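Side-chain contact in beta-glucoside phosphorylase BglX (Unidentified, PDB 5VQE), which probably transfers glucosyl groups from beta-glucosides to phosphate as a family 3 glycoside phosphorylase: residues 336-340 against 341-345. Residues are numbered along the deposited sequence; the frame is centred on the assembly and turned at random.
Sequences GLLTH and ERLDE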
ATOM      1  N   GLY A 336       2.929  33.971  10.582  1.00 20.95           N
ATOM      2  CA  GLY A 336       4.318  33.552  10.527  1.00 23.60           C
ATOM      3  C   GLY A 336       4.617  32.116  10.920  1.00 22.29           C
ATOM      4  O   GLY A 336       5.796  31.752  10.996  1.00 22.75           O
ATOM      5  N   LEU A 337       3.608  31.287  11.195  1.00 15.80           N
ATOM      6  CA  LEU A 337       3.881  29.857  11.331  1.00 19.38           C
ATOM      7  C   LEU A 337       4.364  29.268  10.016  1.00 18.72           C
ATOM      8  O   LEU A 337       5.134  28.299  10.003  1.00 18.32           O
ATOM      9  CB  LEU A 337       2.632  29.113  11.803  1.00 19.01           C
ATOM     10  CG  LEU A 337       2.475  28.916  13.308  1.00 25.60           C
ATOM     11  CD1 LEU A 337       2.846  30.158  14.100  1.00 36.08           C
ATOM     12  CD2 LEU A 337       1.044  28.516  13.589  1.00 20.66           C
ATOM     13  N   LEU A 338       3.910  29.832   8.905  1.00 14.06           N
ATOM     14  CA  LEU A 338       4.363  29.467   7.574  1.00 15.36           C
ATOM     15  C   LEU A 338       4.847  30.738   6.900  1.00 15.11           C
ATOM     16  O   LEU A 338       4.119  31.735   6.863  1.00 14.03           O
ATOM     17  CB  LEU A 338       3.231  28.831   6.764  1.00 16.30           C
ATOM     18  CG  LEU A 338       3.477  28.628   5.265  1.00 11.11           C
ATOM     19  CD1 LEU A 338       4.620  27.665   5.029  1.00 13.51           C
ATOM     20  CD2 LEU A 338       2.221  28.129   4.589  1.00 14.35           C
ATOM     21  N   THR A 339       6.069  30.716   6.395  1.00 13.92           N
ATOM     22  CA  THR A 339       6.601  31.900   5.740  1.00 18.67           C
ATOM     23  C   THR A 339       6.159  31.952   4.283  1.00 22.69           C
ATOM     24  O   THR A 339       5.914  30.923   3.642  1.00 17.10           O
ATOM     25  CB  THR A 339       8.128  31.929   5.823  1.00 18.58           C
ATOM     26  OG1 THR A 339       8.671  30.874   5.027  1.00 18.56           O
ATOM     27  CG2 THR A 339       8.587  31.765   7.266  1.00 20.94           C
ATOM     28  N   HIS A 340       6.033  33.177   3.769  1.00 15.56           N
ATOM     29  CA  HIS A 340       5.719  33.365   2.358  1.00 19.79           C
ATOM     30  C   HIS A 340       6.795  32.770   1.469  1.00 18.59           C
ATOM     31  O   HIS A 340       6.507  32.334   0.349  1.00 20.94           O
ATOM     32  CB  HIS A 340       5.559  34.855   2.046  1.00 17.48           C
ATOM     33  CG  HIS A 340       4.309  35.452   2.606  1.00 13.98           C
ATOM     34  ND1 HIS A 340       3.180  35.656   1.843  1.00 19.90           N
ATOM     35  CD2 HIS A 340       4.003  35.868   3.854  1.00 17.71           C
ATOM     36  CE1 HIS A 340       2.233  36.183   2.598  1.00 18.88           C
ATOM     37  NE2 HIS A 340       2.706  36.321   3.823  1.00 21.10           N
ATOM     38  N   GLU A 341       8.036  32.747   1.951  1.00 17.49           N
ATOM     39  CA  GLU A 341       9.138  32.236   1.150  1.00 19.80           C
ATOM     40  C   GLU A 341       9.088  30.713   1.064  1.00 17.67           C
ATOM     41  O   GLU A 341       9.358  30.127   0.007  1.00 18.29           O
ATOM     42  CB  GLU A 341      10.460  32.724   1.747  1.00 25.33           C
ATOM     43  CG  GLU A 341      10.694  34.245   1.589  1.00 26.98           C
ATOM     44  CD  GLU A 341       9.984  35.123   2.638  1.00 26.91           C
ATOM     45  OE1 GLU A 341       9.410  34.599   3.623  1.00 21.17           O
ATOM     46  OE2 GLU A 341      10.010  36.361   2.467  1.00 22.71           O
ATOM     47  N   ARG A 342       8.712  30.060   2.160  1.00 16.45           N
ATOM     48  CA  ARG A 342       8.541  28.614   2.142  1.00 18.44           C
ATOM     49  C   ARG A 342       7.283  28.215   1.370  1.00 15.19           C
ATOM     50  O   ARG A 342       7.263  27.182   0.691  1.00 13.27           O
ATOM     51  CB  ARG A 342       8.505  28.111   3.578  1.00 19.85           C
ATOM     52  CG  ARG A 342       8.244  26.646   3.742  1.00 18.96           C
ATOM     53  CD  ARG A 342       9.336  25.736   3.212  1.00 19.67           C
ATOM     54  NE  ARG A 342       8.710  24.443   2.974  1.00 13.29           N
ATOM     55  CZ  ARG A 342       8.791  23.727   1.860  1.00 14.65           C
ATOM     56  NH1 ARG A 342       9.548  24.113   0.847  1.00 13.87           N
ATOM     57  NH2 ARG A 342       8.121  22.585   1.780  1.00 17.88           N
ATOM     58  N   LEU A 343       6.221  29.016   1.463  1.00 15.65           N
ATOM     59  CA  LEU A 343       5.034  28.764   0.651  1.00 18.74           C
ATOM     60  C   LEU A 343       5.386  28.740  -0.832  1.00 15.96           C
ATOM     61  O   LEU A 343       4.981  27.830  -1.565  1.00 13.47           O
ATOM     62  CB  LEU A 343       3.971  29.826   0.930  1.00 17.67           C
ATOM     63  CG  LEU A 343       2.722  29.774   0.055  1.00 16.45           C
ATOM     64  CD1 LEU A 343       1.996  28.450   0.238  1.00 12.64           C
ATOM     65  CD2 LEU A 343       1.794  30.933   0.387  1.00 17.36           C
ATOM     66  N   ASP A 344       6.147  29.735  -1.293  1.00 16.33           N
ATOM     67  CA  ASP A 344       6.500  29.797  -2.706  1.00 16.82           C
ATOM     68  C   ASP A 344       7.358  28.613  -3.118  1.00 14.86           C
ATOM     69  O   ASP A 344       7.259  28.139  -4.255  1.00 14.86           O
ATOM     70  CB  ASP A 344       7.231  31.105  -3.017  1.00 14.94           C
ATOM     71  CG  ASP A 344       6.296  32.289  -3.105  1.00 18.02           C
ATOM     72  OD1 ASP A 344       5.069  32.081  -3.110  1.00 19.19           O
ATOM     73  OD2 ASP A 344       6.785  33.435  -3.174  1.00 21.48           O
ATOM     74  N   GLU A 345       8.199  28.122  -2.212  1.00 12.67           N
ATOM     75  CA  GLU A 345       9.083  27.013  -2.542  1.00 16.82           C
ATOM     76  C   GLU A 345       8.310  25.704  -2.621  1.00 11.42           C
ATOM     77  O   GLU A 345       8.571  24.866  -3.491  1.00 12.66           O
ATOM     78  CB  GLU A 345      10.198  26.935  -1.501  1.00 12.55           C
ATOM     79  CG  GLU A 345      11.298  25.952  -1.821  1.00 17.84           C
ATOM     80  CD  GLU A 345      12.333  25.882  -0.721  1.00 22.21           C
ATOM     81  OE1 GLU A 345      11.939  25.837   0.467  1.00 20.60           O
ATOM     82  OE2 GLU A 345      13.539  25.887  -1.042  1.00 26.75           O
TER
HETATM   83  O   HOH W   1       4.388  32.962  -0.845  1.00 26.14           O
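Thr339 is the N-cap of helix 340-356, its side chain accepting from the backbone N of Arg342 in the first turn, where the chain comes out of the short loop after helix 322-335. OG1 stands between the backbone N and the carbonyl carbon (chi1 68°), which turns it toward the helix end, and there it accepts the N-H of Arg342 at 3.0 Å, with 154° at the hydrogen. The first i to i+4 bonds follow at once: Leu343 N reaches Thr339 O at 2.9 Å, and Asp344 N reaches His340 O at 3.1 Å. Thr339 therefore serves the helix twice, with its hydroxyl and with its carbonyl. An alanine here has no hydroxyl to accept from Arg342 N, and the first turn would probably be more prone to fray.

Next to the cap, Leu338 places a small apolar patch against the same turn. Its CD1 lies 4.0 Å from Arg342 CG, on the aliphatic part of that side chain, while CD2 comes within 4.4 Å of Leu343 CD1. Beyond CG, Arg342 bends at chi2 (66°) and carries its guanidinium away from the loop. There NH1 forms a salt bridge with Glu345 OE1 at 3.0 Å, approaching from above the carboxylate plane, NE donates to Ile309 O, and NH2 pairs with Asp314.

Within the family 3 N-terminal domain this corner lies toward the outside of the chain, away from the sugar pocket. Leu338 packs on Pro306 and Ile309 of helix 301-310, Asp344 forms a salt bridge with Lys33, and Leu343 touches Leu34 of helix 30-36 and Leu333 of helix 322-335.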